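Local atomic coordinates of hepatocyte growth factor-regulated tyrosine kinase substrate (Drosophila melanogaster, PDB entry 1DVP), a protein that binds ubiquitin and phosphatidylinositol, has an essential role in endosome membrane invagination, and promotes degradation of activated tyrosine kinase receptors, potentially by sorting them into multivesicular bodies. Residues S4-N9 / K41-A46; P76-V81 / D121-I126; E80-E85 / Q111-A116. One frame throughout, in Å; residues are numbered along the deposited sequence.

Contact 1: residues S4-N9 / K41-A46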
loop_
_atom_site.group_PDB
_atom_site.type_symbol
_atom_site.label_atom_id
_atom_site.label_comp_id
_atom_site.label_asym_id
_atom_site.label_seq_id
_atom_site.Cartn_x
_atom_site.Cartn_y
_atom_site.Cartn_z
ATOM N N SER A 4 -22.000 23.464 -19.330
ATOM C CA SER A 4 -20.732 22.766 -19.222
ATOM C C SER A 4 -20.675 21.927 -17.953
ATOM O O SER A 4 -21.180 22.316 -16.894
ATOM C CB SER A 4 -19.557 23.737 -19.238
ATOM O OG SER A 4 -19.345 24.321 -17.965
ATOM N N SER A 5 -20.078 20.752 -18.093
ATOM C CA SER A 5 -19.897 19.812 -17.003
ATOM C C SER A 5 -19.231 20.543 -15.831
ATOM O O SER A 5 -19.614 20.363 -14.688
ATOM C CB SER A 5 -19.027 18.634 -17.489
ATOM O OG SER A 5 -18.669 17.781 -16.427
ATOM N N PHE A 6 -18.232 21.363 -16.128
ATOM C CA PHE A 6 -17.561 22.143 -15.108
ATOM C C PHE A 6 -18.566 22.939 -14.234
ATOM O O PHE A 6 -18.517 22.862 -13.009
ATOM C CB PHE A 6 -16.561 23.109 -15.746
ATOM C CG PHE A 6 -16.081 24.186 -14.817
ATOM C CD1 PHE A 6 -15.205 23.897 -13.778
ATOM C CD2 PHE A 6 -16.544 25.501 -14.954
ATOM C CE1 PHE A 6 -14.804 24.889 -12.890
ATOM C CE2 PHE A 6 -16.145 26.507 -14.063
ATOM C CZ PHE A 6 -15.278 26.201 -13.031
ATOM N N CYS A 7 -19.467 23.695 -14.872
ATOM C CA CYS A 7 -20.424 24.482 -14.123
ATOM C C CYS A 7 -21.324 23.619 -13.235
ATOM O O CYS A 7 -21.642 24.003 -12.117
ATOM C CB CYS A 7 -21.230 25.397 -15.065
ATOM S SG CYS A 7 -20.284 26.928 -15.473
ATOM N N LYS A 8 -21.697 22.441 -13.696
ATOM C CA LYS A 8 -22.530 21.592 -12.860
ATOM C C LYS A 8 -21.716 21.104 -11.648
ATOM O O LYS A 8 -22.245 20.949 -10.548
ATOM C CB LYS A 8 -23.060 20.388 -13.658
ATOM C CG LYS A 8 -23.721 19.294 -12.790
ATOM C CD LYS A 8 -25.262 19.271 -12.936
ATOM C CE LYS A 8 -25.933 18.448 -11.836
ATOM N NZ LYS A 8 -25.263 17.125 -11.664
ATOM N N ASN A 9 -20.430 20.840 -11.856
ATOM C CA ASN A 9 -19.604 20.385 -10.752
ATOM C C ASN A 9 -19.391 21.540 -9.760
ATOM O O ASN A 9 -19.378 21.323 -8.569
ATOM C CB ASN A 9 -18.253 19.823 -11.263
ATOM C CG ASN A 9 -18.405 18.530 -12.086
ATOM O OD1 ASN A 9 -19.194 17.644 -11.762
ATOM N ND2 ASN A 9 -17.619 18.425 -13.158
ATOM N N LYS A 41 -8.888 30.739 -16.904
ATOM C CA LYS A 41 -9.603 32.007 -16.827
ATOM C C LYS A 41 -11.077 31.836 -16.605
ATOM O O LYS A 41 -11.658 32.475 -15.734
ATOM C CB LYS A 41 -9.391 32.826 -18.090
ATOM C CG LYS A 41 -9.588 34.306 -17.856
ATOM C CD LYS A 41 -8.788 35.104 -18.873
ATOM C CE LYS A 41 -9.416 34.998 -20.203
ATOM N NZ LYS A 41 -10.734 35.666 -20.131
ATOM N N ASN A 42 -11.687 30.977 -17.401
ATOM C CA ASN A 42 -13.114 30.736 -17.272
ATOM C C ASN A 42 -13.431 30.100 -15.902
ATOM O O ASN A 42 -14.429 30.444 -15.255
ATOM C CB ASN A 42 -13.599 29.848 -18.440
ATOM C CG ASN A 42 -13.745 30.636 -19.756
ATOM O OD1 ASN A 42 -13.837 30.052 -20.845
ATOM N ND2 ASN A 42 -13.759 31.951 -19.652
ATOM N N ALA A 43 -12.578 29.184 -15.456
ATOM C CA ALA A 43 -12.801 28.544 -14.161
ATOM C C ALA A 43 -12.734 29.561 -13.042
ATOM O O ALA A 43 -13.610 29.594 -12.174
ATOM C CB ALA A 43 -11.793 27.481 -13.919
ATOM N N PHE A 44 -11.706 30.405 -13.073
ATOM C CA PHE A 44 -11.543 31.387 -12.023
ATOM C C PHE A 44 -12.637 32.443 -11.953
ATOM O O PHE A 44 -12.946 32.931 -10.862
ATOM C CB PHE A 44 -10.174 32.062 -12.116
ATOM C CG PHE A 44 -9.871 32.952 -10.950
ATOM C CD1 PHE A 44 -10.173 32.543 -9.660
ATOM C CD2 PHE A 44 -9.238 34.185 -11.133
ATOM C CE1 PHE A 44 -9.849 33.335 -8.575
ATOM C CE2 PHE A 44 -8.909 34.987 -10.042
ATOM C CZ PHE A 44 -9.216 34.558 -8.759
ATOM N N ALA A 45 -13.218 32.782 -13.105
ATOM C CA ALA A 45 -14.287 33.783 -13.191
ATOM C C ALA A 45 -15.557 33.178 -12.624
ATOM O O ALA A 45 -16.312 33.828 -11.894
ATOM C CB ALA A 45 -14.506 34.204 -14.678
ATOM N N ALA A 46 -15.807 31.924 -12.965
ATOM C CA ALA A 46 -16.981 31.247 -12.438
ATOM C C ALA A 46 -16.770 31.103 -10.917
ATOM O O ALA A 46 -17.709 31.240 -10.137
ATOM C CB ALA A 46 -17.160 29.868 -13.114
#
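The F6 ring reaches from helix 5-14 to helix 40-51 and meets two alanines one turn apart, A43 and A46, so the apolar part of the contact is carried by one aromatic side chain. CA of A43 lies 3.6 Å from CZ of F6, oblique to the ring, while the methyl CB of A46 sits at the ring edge, near its plane, 3.6 Å from CE2 of F6. The phenyl group gets there because CG is anti to the backbone N (chi1 165°), which sends the ring toward helix 40-51, into the space between short axes 11.2 Å apart at their closest. These axes run nearly alongside each other, their N-to-C directions differing by 30°. The small methyl groups of A43 and A46 let the outer carbons of the ring come down onto the helix surface. F6 also touches I29 and E32 of helix 23-34, and V38.

Polar bonds work within the first helix and to its neighbour. S4 is the N-cap: its OG accepts from C7 N at 3.2 Å, with an N-H...O angle of 164°. S5 OG and N9 ND2 bond to the two carboxylate oxygens of E32. The interface with helix 40-51 is therefore apolar and depends on shape, whereas the polar groups beside it cap the start of helix 5-14 and tie it to helix 23-34.

Contact 2: residues P76-V81 / D121-I126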
loop_
_atom_site.group_PDB
_atom_site.type_symbol
_atom_site.label_atom_id
_atom_site.label_comp_id
_atom_site.label_asym_id
_atom_site.label_seq_id
_atom_site.Cartn_x
_atom_site.Cartn_y
_atom_site.Cartn_z
ATOM N N PRO A 76 -0.615 26.997 -14.885
ATOM C CA PRO A 76 -1.711 27.618 -15.639
ATOM C C PRO A 76 -2.702 28.387 -14.724
ATOM O O PRO A 76 -3.208 29.463 -15.075
ATOM C CB PRO A 76 -2.359 26.425 -16.335
ATOM C CG PRO A 76 -1.203 25.530 -16.600
ATOM C CD PRO A 76 -0.434 25.593 -15.285
ATOM N N VAL A 77 -2.952 27.824 -13.541
ATOM C CA VAL A 77 -3.856 28.435 -12.588
ATOM C C VAL A 77 -3.146 29.529 -11.773
ATOM O O VAL A 77 -3.707 30.583 -11.525
ATOM C CB VAL A 77 -4.475 27.336 -11.653
ATOM C CG1 VAL A 77 -5.090 27.947 -10.410
ATOM C CG2 VAL A 77 -5.529 26.555 -12.431
ATOM N N HIS A 78 -1.910 29.275 -11.377
ATOM C CA HIS A 78 -1.151 30.237 -10.586
ATOM C C HIS A 78 -1.008 31.573 -11.295
ATOM O O HIS A 78 -1.111 32.632 -10.689
ATOM C CB HIS A 78 0.228 29.662 -10.264
ATOM C CG HIS A 78 0.174 28.361 -9.514
ATOM N ND1 HIS A 78 1.272 27.543 -9.356
ATOM C CD2 HIS A 78 -0.846 27.753 -8.858
ATOM C CE1 HIS A 78 0.931 26.490 -8.634
ATOM N NE2 HIS A 78 -0.347 26.596 -8.318
ATOM N N GLU A 79 -0.794 31.519 -12.594
ATOM C CA GLU A 79 -0.627 32.738 -13.361
ATOM C C GLU A 79 -1.935 33.480 -13.540
ATOM O O GLU A 79 -1.951 34.712 -13.537
ATOM C CB GLU A 79 -0.000 32.397 -14.705
ATOM C CG GLU A 79 1.422 31.922 -14.534
ATOM C CD GLU A 79 1.912 31.069 -15.680
ATOM O OE1 GLU A 79 3.026 30.515 -15.546
ATOM O OE2 GLU A 79 1.197 30.941 -16.705
ATOM N N GLU A 80 -3.027 32.739 -13.676
ATOM C CA GLU A 80 -4.333 33.347 -13.843
ATOM C C GLU A 80 -4.750 34.009 -12.556
ATOM O O GLU A 80 -5.307 35.102 -12.566
ATOM C CB GLU A 80 -5.402 32.295 -14.177
ATOM C CG GLU A 80 -6.836 32.839 -14.053
ATOM C CD GLU A 80 -7.215 33.775 -15.194
ATOM O OE1 GLU A 80 -8.080 34.662 -15.012
ATOM O OE2 GLU A 80 -6.650 33.613 -16.293
ATOM N N VAL A 81 -4.460 33.328 -11.452
ATOM C CA VAL A 81 -4.848 33.778 -10.125
ATOM C C VAL A 81 -4.042 34.871 -9.389
ATOM O O VAL A 81 -4.620 35.884 -8.967
ATOM C CB VAL A 81 -4.961 32.552 -9.176
ATOM C CG1 VAL A 81 -5.183 33.004 -7.761
ATOM C CG2 VAL A 81 -6.098 31.629 -9.641
ATOM N N ASP A 121 9.852 33.370 -8.104
ATOM C CA ASP A 121 10.030 34.696 -8.686
ATOM C C ASP A 121 8.674 35.244 -9.134
ATOM O O ASP A 121 8.236 36.313 -8.675
ATOM C CB ASP A 121 10.989 34.634 -9.892
ATOM C CG ASP A 121 12.370 35.222 -9.587
ATOM O OD1 ASP A 121 12.447 36.270 -8.904
ATOM O OD2 ASP A 121 13.382 34.649 -10.046
ATOM N N LYS A 122 8.006 34.506 -10.016
ATOM C CA LYS A 122 6.700 34.914 -10.540
ATOM C C LYS A 122 5.674 35.454 -9.523
ATOM O O LYS A 122 4.991 36.445 -9.799
ATOM C CB LYS A 122 6.074 33.757 -11.344
ATOM C CG LYS A 122 6.656 33.580 -12.759
ATOM C CD LYS A 122 5.893 32.557 -13.610
ATOM C CE LYS A 122 6.053 31.120 -13.104
ATOM N NZ LYS A 122 7.441 30.575 -13.247
ATOM N N TYR A 123 5.576 34.841 -8.343
ATOM C CA TYR A 123 4.585 35.291 -7.365
ATOM C C TYR A 123 5.172 35.999 -6.144
ATOM O O TYR A 123 6.249 35.624 -5.647
ATOM C CB TYR A 123 3.722 34.083 -6.977
ATOM C CG TYR A 123 3.446 33.227 -8.197
ATOM C CD1 TYR A 123 3.946 31.927 -8.291
ATOM C CD2 TYR A 123 2.829 33.772 -9.323
ATOM C CE1 TYR A 123 3.856 31.203 -9.471
ATOM C CE2 TYR A 123 2.738 33.055 -10.511
ATOM C CZ TYR A 123 3.256 31.775 -10.580
ATOM O OH TYR A 123 3.196 31.078 -11.762
ATOM N N GLN A 124 4.473 37.046 -5.684
ATOM C CA GLN A 124 4.901 37.844 -4.520
ATOM C C GLN A 124 3.872 38.934 -4.146
ATOM O O GLN A 124 3.883 39.485 -3.036
ATOM C CB GLN A 124 6.275 38.456 -4.812
ATOM C CG GLN A 124 6.291 39.959 -5.101
ATOM C CD GLN A 124 6.706 40.774 -3.880
ATOM O OE1 GLN A 124 6.932 41.992 -3.965
ATOM N NE2 GLN A 124 6.809 40.105 -2.735
ATOM N N ALA A 125 2.987 39.240 -5.094
ATOM C CA ALA A 125 1.914 40.210 -4.887
ATOM C C ALA A 125 1.092 39.695 -3.714
ATOM O O ALA A 125 0.349 40.441 -3.070
ATOM C CB ALA A 125 1.040 40.294 -6.127
ATOM N N ILE A 126 1.232 38.392 -3.464
ATOM C CA ILE A 126 0.550 37.726 -2.374
ATOM C C ILE A 126 1.262 38.093 -1.084
ATOM O O ILE A 126 0.617 38.526 -0.134
ATOM C CB ILE A 126 0.589 36.180 -2.521
ATOM C CG1 ILE A 126 0.769 35.787 -3.981
ATOM C CG2 ILE A 126 -0.709 35.584 -1.998
ATOM C CD1 ILE A 126 1.073 34.332 -4.159
#
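H78 and E79, in helix 74-81, stand opposite Y123 and K122 of the loop that leads into helix 125-135, with the CA atoms of H78 and Y123 8.3 Å apart and those of E79 and K122 8.1 Å apart. Y123 has the largest share of the contact. Its CG lies anti to the carbonyl carbon (chi1 -39°), and the phenol is laid against the start of both opposing side chains. The hydroxyl oxygen OH is 3.4 Å from CG of E79, which lies at the ring edge near its plane, and 3.6 Å from CB of H78, which is oblique to the ring. The two nearest neighbours of OH across the contact are aliphatic carbons, so the touch is mainly van der Waals packing. On one face of the same ring lies CB of K122, 3.4 Å above the plane and displaced toward the rim.

At the exposed margin the extended E79 passes the bent chain of K122, OE1 of E79 lying 3.9 Å from CE of K122. The charges themselves stay farther apart, OE1 of E79 being 5.0 Å from NZ of K122, so any attraction is probably modest. The H78 imidazole turns away from the loop; its NE2 is hydrogen-bonded to V70 O, and its ring packs edge-to-face with F117, whose ring also meets that of Y123. Replacing Y123 by an alanine would probably open a gap beside CB of H78 and CG of E79 and leave F117 without one of its aromatic neighbours. Here the loop before helix 125-135 is packed by an aromatic side chain onto an earlier helix, within the all-helical superhelix characteristic of VHS domains.

Contact 3: residues E80-E85 / Q111-A116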
loop_
_atom_site.group_PDB
_atom_site.type_symbol
_atom_site.label_atom_id
_atom_site.label_comp_id
_atom_site.label_asym_id
_atom_site.label_seq_id
_atom_site.Cartn_x
_atom_site.Cartn_y
_atom_site.Cartn_z
ATOM N N GLU A 80 -3.027 32.739 -13.676
ATOM C CA GLU A 80 -4.333 33.347 -13.843
ATOM C C GLU A 80 -4.750 34.009 -12.556
ATOM O O GLU A 80 -5.307 35.102 -12.566
ATOM C CB GLU A 80 -5.402 32.295 -14.177
ATOM C CG GLU A 80 -6.836 32.839 -14.053
ATOM C CD GLU A 80 -7.215 33.775 -15.194
ATOM O OE1 GLU A 80 -8.080 34.662 -15.012
ATOM O OE2 GLU A 80 -6.650 33.613 -16.293
ATOM N N VAL A 81 -4.460 33.328 -11.452
ATOM C CA VAL A 81 -4.848 33.778 -10.125
ATOM C C VAL A 81 -4.042 34.871 -9.389
ATOM O O VAL A 81 -4.620 35.884 -8.967
ATOM C CB VAL A 81 -4.961 32.552 -9.176
ATOM C CG1 VAL A 81 -5.183 33.004 -7.761
ATOM C CG2 VAL A 81 -6.098 31.629 -9.641
ATOM N N PHE A 82 -2.735 34.656 -9.220
ATOM C CA PHE A 82 -1.894 35.575 -8.466
ATOM C C PHE A 82 -1.358 36.774 -9.241
ATOM O O PHE A 82 -0.166 36.856 -9.570
ATOM C CB PHE A 82 -0.738 34.794 -7.822
ATOM C CG PHE A 82 -1.203 33.658 -6.941
ATOM C CD1 PHE A 82 -0.833 32.353 -7.217
ATOM C CD2 PHE A 82 -2.043 33.900 -5.856
ATOM C CE1 PHE A 82 -1.298 31.295 -6.422
ATOM C CE2 PHE A 82 -2.516 32.853 -5.054
ATOM C CZ PHE A 82 -2.148 31.555 -5.333
ATOM N N THR A 83 -2.263 37.682 -9.561
ATOM C CA THR A 83 -1.887 38.890 -10.238
ATOM C C THR A 83 -2.129 39.993 -9.220
ATOM O O THR A 83 -2.712 39.778 -8.145
ATOM C CB THR A 83 -2.761 39.182 -11.477
ATOM O OG1 THR A 83 -4.128 39.340 -11.087
ATOM C CG2 THR A 83 -2.641 38.072 -12.496
ATOM N N LYS A 84 -1.670 41.176 -9.582
ATOM C CA LYS A 84 -1.816 42.360 -8.779
ATOM C C LYS A 84 -3.285 42.595 -8.437
ATOM O O LYS A 84 -3.662 42.641 -7.265
ATOM C CB LYS A 84 -1.257 43.534 -9.576
ATOM C CG LYS A 84 -1.396 43.346 -11.118
ATOM C CD LYS A 84 -2.858 43.334 -11.592
ATOM C CE LYS A 84 -3.007 43.176 -13.098
ATOM N NZ LYS A 84 -2.597 41.830 -13.631
ATOM N N GLU A 85 -4.120 42.727 -9.464
ATOM C CA GLU A 85 -5.517 42.988 -9.208
ATOM C C GLU A 85 -6.138 41.900 -8.344
ATOM O O GLU A 85 -6.665 42.196 -7.280
ATOM C CB GLU A 85 -6.289 43.209 -10.526
ATOM C CG GLU A 85 -6.050 42.217 -11.644
ATOM C CD GLU A 85 -6.605 42.713 -12.993
ATOM O OE1 GLU A 85 -7.702 43.341 -13.010
ATOM O OE2 GLU A 85 -5.952 42.474 -14.046
ATOM N N GLN A 111 -2.088 33.755 3.430
ATOM C CA GLN A 111 -0.891 33.389 4.192
ATOM C C GLN A 111 -0.329 32.055 3.714
ATOM O O GLN A 111 0.894 31.885 3.565
ATOM C CB GLN A 111 -1.245 33.319 5.690
ATOM C CG GLN A 111 -0.185 32.700 6.561
ATOM C CD GLN A 111 -0.574 32.663 8.039
ATOM O OE1 GLN A 111 -1.516 31.960 8.441
ATOM N NE2 GLN A 111 0.142 33.439 8.852
ATOM N N THR A 112 -1.217 31.087 3.479
ATOM C CA THR A 112 -0.766 29.799 2.973
ATOM C C THR A 112 -0.047 30.041 1.665
ATOM O O THR A 112 1.033 29.523 1.415
ATOM C CB THR A 112 -1.940 28.855 2.671
ATOM O OG1 THR A 112 -2.555 28.458 3.906
ATOM C CG2 THR A 112 -1.407 27.613 1.873
ATOM N N TRP A 113 -0.671 30.843 0.822
ATOM C CA TRP A 113 -0.085 31.117 -0.469
ATOM C C TRP A 113 1.209 31.933 -0.371
ATOM O O TRP A 113 2.133 31.752 -1.175
ATOM C CB TRP A 113 -1.129 31.805 -1.348
ATOM C CG TRP A 113 -2.303 30.877 -1.687
ATOM C CD1 TRP A 113 -2.254 29.513 -1.794
ATOM C CD2 TRP A 113 -3.629 31.262 -2.060
ATOM N NE1 TRP A 113 -3.463 29.025 -2.212
ATOM C CE2 TRP A 113 -4.333 30.070 -2.392
ATOM C CE3 TRP A 113 -4.301 32.491 -2.164
ATOM C CZ2 TRP A 113 -5.679 30.079 -2.818
ATOM C CZ3 TRP A 113 -5.658 32.494 -2.594
ATOM C CH2 TRP A 113 -6.319 31.297 -2.912
ATOM N N ALA A 114 1.272 32.834 0.609
ATOM C CA ALA A 114 2.479 33.632 0.782
ATOM C C ALA A 114 3.636 32.686 1.078
ATOM O O ALA A 114 4.694 32.801 0.467
ATOM C CB ALA A 114 2.299 34.652 1.929
ATOM N N TYR A 115 3.448 31.732 1.986
ATOM C CA TYR A 115 4.529 30.796 2.280
ATOM C C TYR A 115 4.763 29.741 1.196
ATOM O O TYR A 115 5.912 29.312 0.965
ATOM C CB TYR A 115 4.313 30.090 3.609
ATOM C CG TYR A 115 4.617 30.955 4.778
ATOM C CD1 TYR A 115 3.656 31.854 5.276
ATOM C CD2 TYR A 115 5.882 30.942 5.357
ATOM C CE1 TYR A 115 3.959 32.734 6.335
ATOM C CE2 TYR A 115 6.204 31.816 6.410
ATOM C CZ TYR A 115 5.228 32.709 6.893
ATOM O OH TYR A 115 5.520 33.551 7.942
ATOM N N ALA A 116 3.686 29.317 0.535
ATOM C CA ALA A 116 3.820 28.323 -0.522
ATOM C C ALA A 116 4.719 28.839 -1.661
ATOM O O ALA A 116 5.654 28.161 -2.073
ATOM C CB ALA A 116 2.432 27.914 -1.075
#
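F82 and W113 meet in a T-shaped stack, the edge of the phenyl ring directed at a face of the indole. The planes are 71° apart, and the centroids of the F82 ring and the five-membered ring of W113 are separated by 5.0 Å. CE2 and CZ of F82 make the touch: CE2 is 3.4 Å from CE3 of W113, and CZ is 3.7 Å from CG of W113, so the phenyl edge lies across the fused part of the indole and reaches both of its rings. CZ stands 3.6 Å above the indole plane, offset toward the rim.

The stack joins two parts of the helical VHS superhelix, the turn between helices 74-81 and 84-96 and the C-terminal part of helix 100-116. F82 is the first residue to leave helical geometry after helix 74-81 and forms the centre of an inverse gamma turn, closed by a weak bond from T83 N to V81 O. With CG anti to the carbonyl carbon (chi1 -56°), its side chain runs inward from that turn. CG1 of V81 covers part of one phenyl face, 3.7 Å above the plane.

Farther out, I126 of helix 125-135 and V70 of helix 56-72 each touch both residues of the pair, and L66 adds to the packing on W113. T83 OG1 caps the next helix by accepting from N86 N.

In the fold
All three contacts lie within the VHS part of the chain, away from the zinc-binding FYVE finger. Contact 1 comes first in sequence, joining helices 5-14 and 40-51; contacts 2 and 3 follow, both beginning on helix 74-81 and sharing E80 and V81. The centres of contacts 2 and 3 are about 6 Å apart, and I126 packs on F82 and W113, so the end of helix 74-81, helix 100-116 and helix 125-135 meet in one apolar region. Contact 1 is centred about 20 Å from each of the others, yet K41 and F44 touch E80, and F44 also V81. Packing thus runs from the N-terminal helix to helix 125-135 across the superhelix.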